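Local atomic coordinates of NIF3-related protein (Bacillus cereus, PDB entry 2GX8), a protein that is of unknown function but, as a NIF3-family member, holds a pair of zinc ions in a dimetal site and carries a probable regulatory domain. Residues I35-S40 and D376-N381; L60-R65 and D120-A125; E229-A234 and L260-E265; L303-R308 and G349-D354. All blocks are in the same frame, centred on the assembly; numbering follows the deposited sequence.

Contact 1 of 4, residues I35-S40 and D376-N381; sequences ISLFES and DAKKLN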
loop_
_atom_site.group_PDB
_atom_site.type_symbol
_atom_site.label_atom_id
_atom_site.label_comp_id
_atom_site.label_asym_id
_atom_site.label_seq_id
_atom_site.Cartn_x
_atom_site.Cartn_y
_atom_site.Cartn_z
ATOM N N ILE C 35 -30.187 11.368 -21.654
ATOM C CA ILE C 35 -28.956 10.731 -21.211
ATOM C C ILE C 35 -28.840 9.324 -21.773
ATOM O O ILE C 35 -27.776 8.927 -22.232
ATOM C CB ILE C 35 -28.870 10.771 -19.664
ATOM C CG1 ILE C 35 -28.609 12.209 -19.236
ATOM C CG2 ILE C 35 -27.815 9.844 -19.116
ATOM C CD1 ILE C 35 -27.472 12.852 -19.986
ATOM N N SER C 36 -29.951 8.596 -21.790
ATOM C CA SER C 36 -29.960 7.243 -22.321
ATOM C C SER C 36 -29.636 7.234 -23.822
ATOM O O SER C 36 -29.051 6.282 -24.319
ATOM C CB SER C 36 -31.295 6.563 -22.054
ATOM O OG SER C 36 -31.168 5.178 -22.232
ATOM N N LEU C 37 -30.005 8.301 -24.526
ATOM C CA LEU C 37 -29.696 8.434 -25.954
ATOM C C LEU C 37 -28.278 8.931 -26.192
ATOM O O LEU C 37 -27.722 8.725 -27.272
ATOM C CB LEU C 37 -30.681 9.369 -26.657
ATOM C CG LEU C 37 -32.093 8.822 -26.913
ATOM C CD1 LEU C 37 -32.970 9.882 -27.558
ATOM C CD2 LEU C 37 -32.040 7.579 -27.804
ATOM N N PHE C 38 -27.699 9.611 -25.202
ATOM C CA PHE C 38 -26.328 10.099 -25.300
ATOM C C PHE C 38 -25.389 8.931 -25.117
ATOM O O PHE C 38 -24.375 8.812 -25.814
ATOM C CB PHE C 38 -26.024 11.156 -24.219
ATOM C CG PHE C 38 -24.563 11.537 -24.136
ATOM C CD1 PHE C 38 -23.745 11.025 -23.124
ATOM C CD2 PHE C 38 -23.989 12.372 -25.090
ATOM C CE1 PHE C 38 -22.381 11.352 -23.054
ATOM C CE2 PHE C 38 -22.636 12.711 -25.029
ATOM C CZ PHE C 38 -21.825 12.196 -24.014
ATOM N N GLU C 39 -25.733 8.077 -24.161
ATOM C CA GLU C 39 -24.922 6.919 -23.827
ATOM C C GLU C 39 -24.934 5.836 -24.901
ATOM O O GLU C 39 -24.098 4.940 -24.872
ATOM C CB GLU C 39 -25.304 6.370 -22.449
ATOM C CG GLU C 39 -24.877 7.313 -21.332
ATOM C CD GLU C 39 -25.366 6.935 -19.946
ATOM O OE1 GLU C 39 -25.177 7.768 -19.029
ATOM O OE2 GLU C 39 -25.960 5.841 -19.757
ATOM N N SER C 40 -25.862 5.929 -25.849
ATOM C CA SER C 40 -25.883 4.986 -26.958
ATOM C C SER C 40 -24.662 5.269 -27.844
ATOM O O SER C 40 -24.089 4.360 -28.460
ATOM C CB SER C 40 -27.177 5.119 -27.766
ATOM O OG SER C 40 -27.258 6.374 -28.431
ATOM N N ASP C 376 -33.988 14.052 -32.662
ATOM C CA ASP C 376 -34.888 14.371 -33.776
ATOM C C ASP C 376 -35.421 13.085 -34.391
ATOM O O ASP C 376 -36.582 13.023 -34.813
ATOM C CB ASP C 376 -34.219 15.269 -34.822
ATOM C CG ASP C 376 -33.852 16.639 -34.263
ATOM O OD1 ASP C 376 -34.225 16.925 -33.102
ATOM O OD2 ASP C 376 -33.171 17.422 -34.963
ATOM N N ALA C 377 -34.572 12.056 -34.407
ATOM C CA ALA C 377 -34.953 10.739 -34.909
ATOM C C ALA C 377 -36.040 10.112 -34.018
ATOM O O ALA C 377 -36.819 9.266 -34.469
ATOM C CB ALA C 377 -33.723 9.818 -35.006
ATOM N N LYS C 378 -36.104 10.550 -32.761
ATOM C CA LYS C 378 -37.090 10.015 -31.822
ATOM C C LYS C 378 -38.203 10.981 -31.408
ATOM O O LYS C 378 -38.757 10.861 -30.319
ATOM C CB LYS C 378 -36.404 9.336 -30.631
ATOM C CG LYS C 378 -35.745 8.042 -31.063
ATOM C CD LYS C 378 -35.106 7.254 -29.948
ATOM C CE LYS C 378 -34.582 5.947 -30.534
ATOM N NZ LYS C 378 -33.913 5.086 -29.534
ATOM N N LYS C 379 -38.512 11.925 -32.297
ATOM C CA LYS C 379 -39.628 12.875 -32.152
ATOM C C LYS C 379 -39.623 13.747 -30.904
ATOM O O LYS C 379 -40.629 14.405 -30.621
ATOM C CB LYS C 379 -40.989 12.141 -32.191
ATOM C CG LYS C 379 -41.261 11.099 -33.312
ATOM C CD LYS C 379 -41.425 11.649 -34.745
ATOM C CE LYS C 379 -40.093 11.792 -35.507
ATOM N NZ LYS C 379 -40.286 12.139 -36.953
ATOM N N LEU C 380 -38.509 13.751 -30.170
ATOM C CA LEU C 380 -38.379 14.495 -28.911
ATOM C C LEU C 380 -38.269 15.989 -29.083
ATOM O O LEU C 380 -37.565 16.486 -29.961
ATOM C CB LEU C 380 -37.194 13.985 -28.090
ATOM C CG LEU C 380 -37.379 12.572 -27.559
ATOM C CD1 LEU C 380 -36.184 12.158 -26.735
ATOM C CD2 LEU C 380 -38.659 12.499 -26.733
ATOM N N ASN C 381 -38.962 16.702 -28.214
ATOM C CA ASN C 381 -39.007 18.143 -28.275
ATOM C C ASN C 381 -37.927 18.756 -27.377
ATOM O O ASN C 381 -38.224 19.285 -26.300
ATOM C CB ASN C 381 -40.411 18.613 -27.887
ATOM C CG ASN C 381 -40.629 20.091 -28.135
ATOM O OD1 ASN C 381 -39.701 20.820 -28.474
ATOM N ND2 ASN C 381 -41.871 20.540 -27.971
#
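L37, near the C-terminal end of helix 31-38, turns one methyl group to L380 and the other to the aliphatic stem of K378, residues of the chain that leaves helix 362-377. The apolar part is small. L37 CD1 and L380 CD1 meet tip to tip at 4.0 Å, two leucine ends reaching out from facing segments, while L380 is backed by K27 and P29 near the N terminus. K378 supplies the other apolar surface: its chain runs extended beyond CG and crosses the L37 branch obliquely, with CD 3.8 Å from L37 CD2. With CG anti to its own carbonyl carbon (chi1 -71°), K378 directs this stem toward the leucine. Its ammonium goes on past, and K378 NZ rests 3.6 Å from L37 CD2, a van der Waals neighbour and no more. A crystal neighbour also touches K378, which may influence where the lysine lies.

No polar bond crosses the contact. S40 OG donates to L37 O over 2.7 Å, arriving well above the carbonyl plane, and E39 N bonds to I35 O at 2.9 Å; both lie near the C-terminal end of helix 31-38. On the other side K379, with positive phi, is the C-prime residue of a Schellman motif that ends helix 362-377 and turns the chain so that L380 can reach L37.

With no hydrogen bond or salt bridge across it, this surface contact between helix 31-38 and the chain just after helix 362-377 depends on methyl and methylene packing, and the lysine contributes its carbon chain more than its charge.

Contact 2 of 4, residues L60-R65 and D120-A125; sequences LNKPVR and DIAIYA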
loop_
_atom_site.group_PDB
_atom_site.type_symbol
_atom_site.label_atom_id
_atom_site.label_comp_id
_atom_site.label_asym_id
_atom_site.label_seq_id
_atom_site.Cartn_x
_atom_site.Cartn_y
_atom_site.Cartn_z
ATOM N N LEU C 60 -32.355 13.659 -13.008
ATOM C CA LEU C 60 -32.749 13.648 -14.423
ATOM C C LEU C 60 -34.228 13.336 -14.628
ATOM O O LEU C 60 -34.724 13.389 -15.755
ATOM C CB LEU C 60 -31.900 12.646 -15.208
ATOM C CG LEU C 60 -30.399 12.882 -15.210
ATOM C CD1 LEU C 60 -29.699 11.610 -15.598
ATOM C CD2 LEU C 60 -30.009 14.062 -16.114
ATOM N N ASN C 61 -34.938 13.008 -13.552
ATOM C CA ASN C 61 -36.365 12.666 -13.660
ATOM C C ASN C 61 -37.282 13.889 -13.678
ATOM O O ASN C 61 -38.188 14.022 -12.792
ATOM C CB ASN C 61 -36.768 11.674 -12.560
ATOM C CG ASN C 61 -36.315 12.111 -11.166
ATOM O OD1 ASN C 61 -35.746 13.188 -10.978
ATOM N ND2 ASN C 61 -36.575 11.263 -10.179
ATOM N N LYS C 62 -37.060 14.758 -14.727
ATOM C CA LYS C 62 -37.777 16.025 -14.801
ATOM C C LYS C 62 -37.827 16.441 -16.278
ATOM O O LYS C 62 -36.947 16.066 -17.023
ATOM C CB LYS C 62 -37.017 17.064 -13.946
ATOM C CG LYS C 62 -35.567 17.377 -14.441
ATOM C CD LYS C 62 -34.687 18.064 -13.383
ATOM C CE LYS C 62 -33.460 18.811 -14.002
ATOM N NZ LYS C 62 -32.726 18.060 -15.078
ATOM N N PRO C 63 -38.874 17.170 -16.725
ATOM C CA PRO C 63 -38.955 17.614 -18.138
ATOM C C PRO C 63 -37.773 18.484 -18.582
ATOM O O PRO C 63 -37.444 19.457 -17.903
ATOM C CB PRO C 63 -40.253 18.435 -18.173
ATOM C CG PRO C 63 -41.066 17.862 -17.074
ATOM C CD PRO C 63 -40.081 17.558 -15.970
ATOM N N VAL C 64 -37.153 18.136 -19.714
ATOM C CA VAL C 64 -35.973 18.856 -20.233
ATOM C C VAL C 64 -36.237 19.428 -21.639
ATOM O O VAL C 64 -36.252 18.680 -22.615
ATOM C CB VAL C 64 -34.723 17.931 -20.271
ATOM C CG1 VAL C 64 -33.487 18.688 -20.784
ATOM C CG2 VAL C 64 -34.441 17.327 -18.906
ATOM N N ARG C 65 -36.449 20.742 -21.737
ATOM C CA ARG C 65 -36.733 21.399 -23.018
ATOM C C ARG C 65 -35.468 21.825 -23.752
ATOM O O ARG C 65 -35.496 22.018 -24.959
ATOM C CB ARG C 65 -37.575 22.664 -22.816
ATOM C CG ARG C 65 -38.884 22.523 -22.048
ATOM C CD ARG C 65 -39.444 23.931 -21.773
ATOM N NE ARG C 65 -40.564 23.996 -20.823
ATOM C CZ ARG C 65 -41.843 23.825 -21.151
ATOM N NH1 ARG C 65 -42.178 23.539 -22.406
ATOM N NH2 ARG C 65 -42.796 23.923 -20.223
ATOM N N ASP C 120 -31.727 24.337 -10.072
ATOM C CA ASP C 120 -32.168 23.008 -10.533
ATOM C C ASP C 120 -31.486 22.584 -11.846
ATOM O O ASP C 120 -32.155 22.076 -12.753
ATOM C CB ASP C 120 -33.702 22.945 -10.694
ATOM C CG ASP C 120 -34.447 23.149 -9.388
ATOM O OD1 ASP C 120 -33.791 23.078 -8.342
ATOM O OD2 ASP C 120 -35.705 23.354 -9.397
ATOM N N ILE C 121 -30.170 22.806 -11.947
ATOM C CA ILE C 121 -29.432 22.434 -13.151
ATOM C C ILE C 121 -28.660 21.146 -12.939
ATOM O O ILE C 121 -27.857 21.069 -12.021
ATOM C CB ILE C 121 -28.451 23.514 -13.591
ATOM C CG1 ILE C 121 -29.224 24.769 -13.998
ATOM C CG2 ILE C 121 -27.577 23.009 -14.777
ATOM C CD1 ILE C 121 -28.296 25.884 -14.434
ATOM N N ALA C 122 -28.922 20.147 -13.789
ATOM C CA ALA C 122 -28.270 18.865 -13.702
ATOM C C ALA C 122 -26.938 18.953 -14.437
ATOM O O ALA C 122 -26.841 19.593 -15.478
ATOM C CB ALA C 122 -29.144 17.795 -14.296
ATOM N N ILE C 123 -25.911 18.336 -13.863
ATOM C CA ILE C 123 -24.576 18.344 -14.437
ATOM C C ILE C 123 -24.196 16.884 -14.679
ATOM O O ILE C 123 -24.145 16.070 -13.755
ATOM C CB ILE C 123 -23.568 19.022 -13.500
ATOM C CG1 ILE C 123 -23.964 20.477 -13.218
ATOM C CG2 ILE C 123 -22.120 18.954 -14.077
ATOM C CD1 ILE C 123 -24.004 21.338 -14.460
ATOM N N TYR C 124 -23.934 16.560 -15.941
ATOM C CA TYR C 124 -23.586 15.210 -16.318
ATOM C C TYR C 124 -22.181 15.189 -16.913
ATOM O O TYR C 124 -21.864 16.002 -17.795
ATOM C CB TYR C 124 -24.644 14.688 -17.310
ATOM C CG TYR C 124 -24.378 13.309 -17.875
ATOM C CD1 TYR C 124 -23.576 13.154 -19.016
ATOM C CD2 TYR C 124 -24.935 12.178 -17.304
ATOM C CE1 TYR C 124 -23.325 11.925 -19.560
ATOM C CE2 TYR C 124 -24.683 10.914 -17.855
ATOM C CZ TYR C 124 -23.879 10.813 -18.986
ATOM O OH TYR C 124 -23.598 9.604 -19.560
ATOM N N ALA C 125 -21.319 14.286 -16.451
ATOM C CA ALA C 125 -19.963 14.259 -17.017
ATOM C C ALA C 125 -19.762 13.145 -18.031
ATOM O O ALA C 125 -20.126 11.997 -17.791
ATOM C CB ALA C 125 -18.934 14.161 -15.938
#
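K62 reaches across to A122 and the carbonyl of D120, and the firm half of the contact gathers round its end. The chain bends at its last torsion (chi4 -44°), which brings K62 NZ to 3.7 Å from A122 CB and leaves K62 CE 3.7 Å from D120 O. The ammonium is held by two backbone acceptors beyond these segments, N87 O and A59 O, so its place beside the alanine is fixed by hydrogen bonds. Next to it L60 CD2 packs on A122 CB at 4.2 Å, on the buried side where I35 of helix 31-38 and L55 also close in.

The outer side is looser. The D120 side chain stands off from the loop and lies exposed; its OD1 instead makes a salt bridge with K118 of the second subunit. N61, likewise exposed, packs on D106 of that subunit.

D120, with positive phi, is the C-prime residue of the Schellman motif that ends helix 108-118, and strand 122-125 follows at once. Residues 60-65 belong to the link that runs from strand 54-56 past the N-terminal starts of strands 122-125 and 88-91 to strand 66-70, the last three strands being joined by parallel beta-alpha-beta crossovers, as in an alpha/beta fold.

Contact 3 of 4, residues E229-A234 and L260-E265; sequences ETIIPA and LDNKGE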
loop_
_atom_site.group_PDB
_atom_site.type_symbol
_atom_site.label_atom_id
_atom_site.label_comp_id
_atom_site.label_asym_id
_atom_site.label_seq_id
_atom_site.Cartn_x
_atom_site.Cartn_y
_atom_site.Cartn_z
ATOM N N GLU C 229 -25.608 -20.203 -35.387
ATOM C CA GLU C 229 -24.584 -19.507 -34.630
ATOM C C GLU C 229 -24.339 -18.129 -35.211
ATOM O O GLU C 229 -24.509 -17.907 -36.423
ATOM C CB GLU C 229 -23.298 -20.310 -34.534
ATOM C CG GLU C 229 -22.581 -20.513 -35.811
ATOM C CD GLU C 229 -21.255 -21.196 -35.608
ATOM O OE1 GLU C 229 -21.202 -22.215 -34.901
ATOM O OE2 GLU C 229 -20.254 -20.721 -36.169
ATOM N N THR C 230 -23.970 -17.200 -34.339
ATOM C CA THR C 230 -23.713 -15.830 -34.749
ATOM C C THR C 230 -22.825 -15.188 -33.691
ATOM O O THR C 230 -22.871 -15.563 -32.506
ATOM C CB THR C 230 -25.019 -15.032 -34.952
ATOM O OG1 THR C 230 -24.766 -13.895 -35.783
ATOM C CG2 THR C 230 -25.614 -14.583 -33.653
ATOM N N ILE C 231 -21.992 -14.254 -34.129
ATOM C CA ILE C 231 -21.063 -13.575 -33.252
ATOM C C ILE C 231 -21.677 -12.268 -32.691
ATOM O O ILE C 231 -22.479 -11.604 -33.348
ATOM C CB ILE C 231 -19.692 -13.353 -34.008
ATOM C CG1 ILE C 231 -18.560 -12.898 -33.064
ATOM C CG2 ILE C 231 -19.859 -12.419 -35.216
ATOM C CD1 ILE C 231 -17.184 -12.825 -33.730
ATOM N N ILE C 232 -21.337 -11.934 -31.452
ATOM C CA ILE C 232 -21.801 -10.693 -30.830
ATOM C C ILE C 232 -20.758 -10.047 -29.937
ATOM O O ILE C 232 -19.869 -10.738 -29.427
ATOM C CB ILE C 232 -23.074 -10.855 -29.920
ATOM C CG1 ILE C 232 -22.808 -11.806 -28.756
ATOM C CG2 ILE C 232 -24.294 -11.237 -30.713
ATOM C CD1 ILE C 232 -23.880 -11.751 -27.692
ATOM N N PRO C 233 -20.837 -8.709 -29.794
ATOM C CA PRO C 233 -20.036 -8.019 -28.796
ATOM C C PRO C 233 -20.771 -8.182 -27.470
ATOM O O PRO C 233 -22.000 -8.089 -27.444
ATOM C CB PRO C 233 -20.049 -6.550 -29.260
ATOM C CG PRO C 233 -21.202 -6.407 -30.173
ATOM C CD PRO C 233 -21.646 -7.784 -30.615
ATOM N N ALA C 234 -20.036 -8.434 -26.393
ATOM C CA ALA C 234 -20.619 -8.620 -25.068
ATOM C C ALA C 234 -21.704 -7.595 -24.657
ATOM O O ALA C 234 -22.687 -7.955 -24.015
ATOM C CB ALA C 234 -19.510 -8.686 -24.021
ATOM N N LEU C 260 -15.025 -16.040 -26.885
ATOM C CA LEU C 260 -14.104 -16.271 -27.993
ATOM C C LEU C 260 -12.853 -15.466 -27.730
ATOM O O LEU C 260 -12.864 -14.597 -26.862
ATOM C CB LEU C 260 -14.725 -15.788 -29.312
ATOM C CG LEU C 260 -16.039 -16.344 -29.854
ATOM C CD1 LEU C 260 -16.501 -15.492 -30.987
ATOM C CD2 LEU C 260 -15.915 -17.773 -30.292
ATOM N N ASP C 261 -11.781 -15.756 -28.462
ATOM C CA ASP C 261 -10.556 -14.972 -28.358
ATOM C C ASP C 261 -10.589 -13.758 -29.288
ATOM O O ASP C 261 -9.780 -12.820 -29.154
ATOM C CB ASP C 261 -9.335 -15.829 -28.670
ATOM C CG ASP C 261 -8.865 -16.606 -27.480
ATOM O OD1 ASP C 261 -9.382 -16.371 -26.370
ATOM O OD2 ASP C 261 -7.951 -17.430 -27.652
ATOM N N ASN C 262 -11.510 -13.796 -30.243
ATOM C CA ASN C 262 -11.702 -12.709 -31.185
ATOM C C ASN C 262 -12.056 -11.458 -30.408
ATOM O O ASN C 262 -12.859 -11.516 -29.462
ATOM C CB ASN C 262 -12.866 -13.053 -32.121
ATOM C CG ASN C 262 -12.641 -14.327 -32.891
ATOM O OD1 ASN C 262 -13.522 -15.158 -32.976
ATOM N ND2 ASN C 262 -11.439 -14.488 -33.457
ATOM N N LYS C 263 -11.456 -10.329 -30.784
ATOM C CA LYS C 263 -11.802 -9.045 -30.134
ATOM C C LYS C 263 -12.592 -8.160 -31.095
ATOM O O LYS C 263 -12.528 -8.355 -32.316
ATOM C CB LYS C 263 -10.570 -8.307 -29.586
ATOM C CG LYS C 263 -9.893 -8.989 -28.389
ATOM C CD LYS C 263 -10.854 -9.138 -27.214
ATOM C CE LYS C 263 -10.365 -10.227 -26.252
ATOM N NZ LYS C 263 -11.430 -10.627 -25.294
ATOM N N GLY C 264 -13.362 -7.220 -30.541
ATOM C CA GLY C 264 -14.136 -6.266 -31.352
ATOM C C GLY C 264 -13.199 -5.211 -31.928
ATOM O O GLY C 264 -11.969 -5.353 -31.844
ATOM N N GLU C 265 -13.746 -4.152 -32.519
ATOM C CA GLU C 265 -12.859 -3.130 -33.045
ATOM C C GLU C 265 -12.144 -2.487 -31.850
ATOM O O GLU C 265 -12.768 -2.229 -30.811
ATOM C CB GLU C 265 -13.581 -2.112 -33.958
ATOM C CG GLU C 265 -14.509 -1.061 -33.291
ATOM C CD GLU C 265 -15.138 -0.071 -34.312
ATOM O OE1 GLU C 265 -15.434 -0.499 -35.452
ATOM O OE2 GLU C 265 -15.356 1.129 -33.981
#
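I231 and L260 meet between two strands of the large mixed beta sheet: 221-233 and 255-260 both pair antiparallel with the long strand 150-168, so the two side chains pack without their own backbones being bonded together. This part of the sheet, which falls in sequence between the regions that supply the zinc ligands, is probably the regulatory domain.

Apolar contact carries the pairing. With CG1 anti to its backbone N (chi1 -168°), I231 extends toward the leucine, and L260 CD1 sits 3.9 Å from I231 CD1 and equally far from I231 CG1, touching the last two carbons of the branch at once. I188 lies against I231 as well.

The polar groups here find partners on another copy of the protein. At D261 the chain turns a corner, and its OD2 forms a salt bridge with K162 of the third subunit. N262, just after the corner, has its CB directed toward the strand of I231, but its side-chain oxygen accepts a hydrogen bond from V257 N of the third subunit. The same oxygen, N262 OD1, lies 4.4 Å from I231 CD1, a loose touch.

Contact 4 of 4, residues L303-R308 and G349-D354; sequences LDDKVR and GLNIVD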
loop_
_atom_site.group_PDB
_atom_site.type_symbol
_atom_site.label_atom_id
_atom_site.label_comp_id
_atom_site.label_asym_id
_atom_site.label_seq_id
_atom_site.Cartn_x
_atom_site.Cartn_y
_atom_site.Cartn_z
ATOM N N LEU C 303 11.841 23.296 -36.861
ATOM C CA LEU C 303 10.738 23.752 -37.736
ATOM C C LEU C 303 10.861 23.443 -39.222
ATOM O O LEU C 303 9.900 23.603 -39.975
ATOM C CB LEU C 303 10.515 25.258 -37.574
ATOM C CG LEU C 303 10.427 25.755 -36.133
ATOM C CD1 LEU C 303 10.102 27.247 -36.116
ATOM C CD2 LEU C 303 9.386 24.995 -35.356
ATOM N N ASP C 304 12.034 23.009 -39.652
ATOM C CA ASP C 304 12.226 22.705 -41.073
ATOM C C ASP C 304 12.220 21.212 -41.426
ATOM O O ASP C 304 12.385 20.838 -42.583
ATOM C CB ASP C 304 13.399 23.484 -41.705
ATOM C CG ASP C 304 14.621 23.585 -40.802
ATOM O OD1 ASP C 304 14.471 23.927 -39.598
ATOM O OD2 ASP C 304 15.750 23.381 -41.325
ATOM N N ASP C 305 11.957 20.379 -40.418
ATOM C CA ASP C 305 11.866 18.933 -40.604
ATOM C C ASP C 305 10.588 18.610 -41.344
ATOM O O ASP C 305 9.592 19.303 -41.200
ATOM C CB ASP C 305 11.908 18.187 -39.257
ATOM C CG ASP C 305 13.330 18.075 -38.685
ATOM O OD1 ASP C 305 14.307 18.476 -39.376
ATOM O OD2 ASP C 305 13.474 17.565 -37.553
ATOM N N LYS C 306 10.626 17.568 -42.151
ATOM C CA LYS C 306 9.449 17.174 -42.897
ATOM C C LYS C 306 8.457 16.351 -42.055
ATOM O O LYS C 306 8.855 15.475 -41.277
ATOM C CB LYS C 306 9.882 16.403 -44.134
ATOM C CG LYS C 306 10.669 17.240 -45.163
ATOM C CD LYS C 306 9.806 18.387 -45.641
ATOM C CE LYS C 306 10.353 19.060 -46.868
ATOM N NZ LYS C 306 9.425 20.153 -47.280
ATOM N N VAL C 307 7.169 16.665 -42.167
ATOM C CA VAL C 307 6.176 15.871 -41.473
ATOM C C VAL C 307 5.098 15.399 -42.432
ATOM O O VAL C 307 4.584 16.173 -43.249
ATOM C CB VAL C 307 5.521 16.563 -40.261
ATOM C CG1 VAL C 307 6.570 16.970 -39.211
ATOM C CG2 VAL C 307 4.669 17.751 -40.666
ATOM N N ARG C 308 4.756 14.116 -42.298
ATOM C CA ARG C 308 3.745 13.483 -43.132
ATOM C C ARG C 308 2.692 12.762 -42.273
ATOM O O ARG C 308 1.491 13.003 -42.446
ATOM C CB ARG C 308 4.403 12.534 -44.132
ATOM C CG ARG C 308 3.428 11.664 -44.920
ATOM C CD ARG C 308 2.671 12.405 -46.024
ATOM N NE ARG C 308 2.093 11.432 -46.960
ATOM C CZ ARG C 308 1.229 11.730 -47.927
ATOM N NH1 ARG C 308 0.817 12.986 -48.090
ATOM N NH2 ARG C 308 0.764 10.771 -48.719
ATOM N N GLY C 349 12.980 11.472 -31.144
ATOM C CA GLY C 349 12.978 11.987 -32.513
ATOM C C GLY C 349 11.546 12.351 -32.913
ATOM O O GLY C 349 11.208 12.335 -34.086
ATOM N N LEU C 350 10.701 12.687 -31.925
ATOM C CA LEU C 350 9.306 13.045 -32.164
ATOM C C LEU C 350 9.043 14.551 -32.063
ATOM O O LEU C 350 9.345 15.182 -31.039
ATOM C CB LEU C 350 8.403 12.323 -31.150
ATOM C CG LEU C 350 6.900 12.554 -31.241
ATOM C CD1 LEU C 350 6.315 11.876 -32.467
ATOM C CD2 LEU C 350 6.235 12.015 -29.980
ATOM N N ASN C 351 8.461 15.130 -33.108
ATOM C CA ASN C 351 8.103 16.523 -33.076
ATOM C C ASN C 351 6.778 16.665 -32.355
ATOM O O ASN C 351 6.019 15.704 -32.259
ATOM C CB ASN C 351 7.985 17.050 -34.481
ATOM C CG ASN C 351 9.294 17.012 -35.212
ATOM O OD1 ASN C 351 10.370 17.000 -34.600
ATOM N ND2 ASN C 351 9.221 17.023 -36.517
ATOM N N ILE C 352 6.506 17.861 -31.849
ATOM C CA ILE C 352 5.295 18.090 -31.106
ATOM C C ILE C 352 4.760 19.452 -31.412
ATOM O O ILE C 352 5.520 20.384 -31.589
ATOM C CB ILE C 352 5.555 18.033 -29.568
ATOM C CG1 ILE C 352 6.378 16.784 -29.221
ATOM C CG2 ILE C 352 4.252 18.161 -28.760
ATOM C CD1 ILE C 352 5.822 15.986 -28.151
ATOM N N VAL C 353 3.447 19.548 -31.536
ATOM C CA VAL C 353 2.796 20.838 -31.599
ATOM C C VAL C 353 1.765 20.792 -30.464
ATOM O O VAL C 353 0.989 19.881 -30.410
ATOM C CB VAL C 353 2.081 21.082 -32.900
ATOM C CG1 VAL C 353 1.401 22.407 -32.811
ATOM C CG2 VAL C 353 3.106 21.065 -34.119
ATOM N N ASP C 354 1.772 21.782 -29.582
ATOM C CA ASP C 354 0.876 21.844 -28.420
ATOM C C ASP C 354 0.001 23.057 -28.646
ATOM O O ASP C 354 0.395 24.179 -28.350
ATOM C CB ASP C 354 1.687 22.011 -27.128
ATOM C CG ASP C 354 0.839 22.035 -25.869
ATOM O OD1 ASP C 354 -0.401 22.139 -25.946
ATOM O OD2 ASP C 354 1.414 21.920 -24.754
HETATM O O HOH W 1 13.131 18.000 -35.039
#
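N351 points at V307 and D305 from the first residue of strand 351-354. Starting from CB, which leaves the backbone toward the other segment, the side chain turns so that CG is anti to the carbonyl carbon (chi1 -64°), and the flat amide is carried toward V307 and D305, with L281 and V331 packed against the residue. At its tip the two amide atoms part company. N351 ND2 lies against carbon, 3.8 Å from V307 CG1 and 4.0 Å from D305 CB, with no hydrogen bond to either residue. N351 OD1 accepts a hydrogen bond of 3.0 Å from a water, and the same water donates to D305 OD2 at 2.6 Å. Both acceptors thus share one bridging molecule, the sole polar link between the segments.

V307 is also buried, its side chain against V331 and F284 of helix 281-292. Between V307 and N351 runs strand 331-335, parallel to both their strands, which keeps the two CA atoms 8.6 Å apart. The parallel strands 306-313, 331-335 and 351-354, packed against helix 281-292, form an alpha/beta part of the large mixed sheet; here strand 351-354 leads directly into the loop carrying the zinc ligands H357 and E360.

Overall arrangement
Going from the N terminus, contact 1 opens first at 35-40 and closes last at 376-381, so its loop encloses the other three; it joins helix 31-38 to the chain leaving helix 362-377, near the two ends of the chain. Inside it contacts 2, 3 and 4 open and close in series, and none crosses another. Contact 2 ties a loop to strand 122-125 in the N-terminal sheet, contact 3 joins strands of the large mixed sheet, and contact 4 sits at a distant part of that same sheet, about 39 Å from contact 3 between centres. Only contacts 1 and 2 touch: E39 OE1 probably hydrogen-bonds Y124 OH at 2.5 Å. Contact 4 lies across the chain's centre from both.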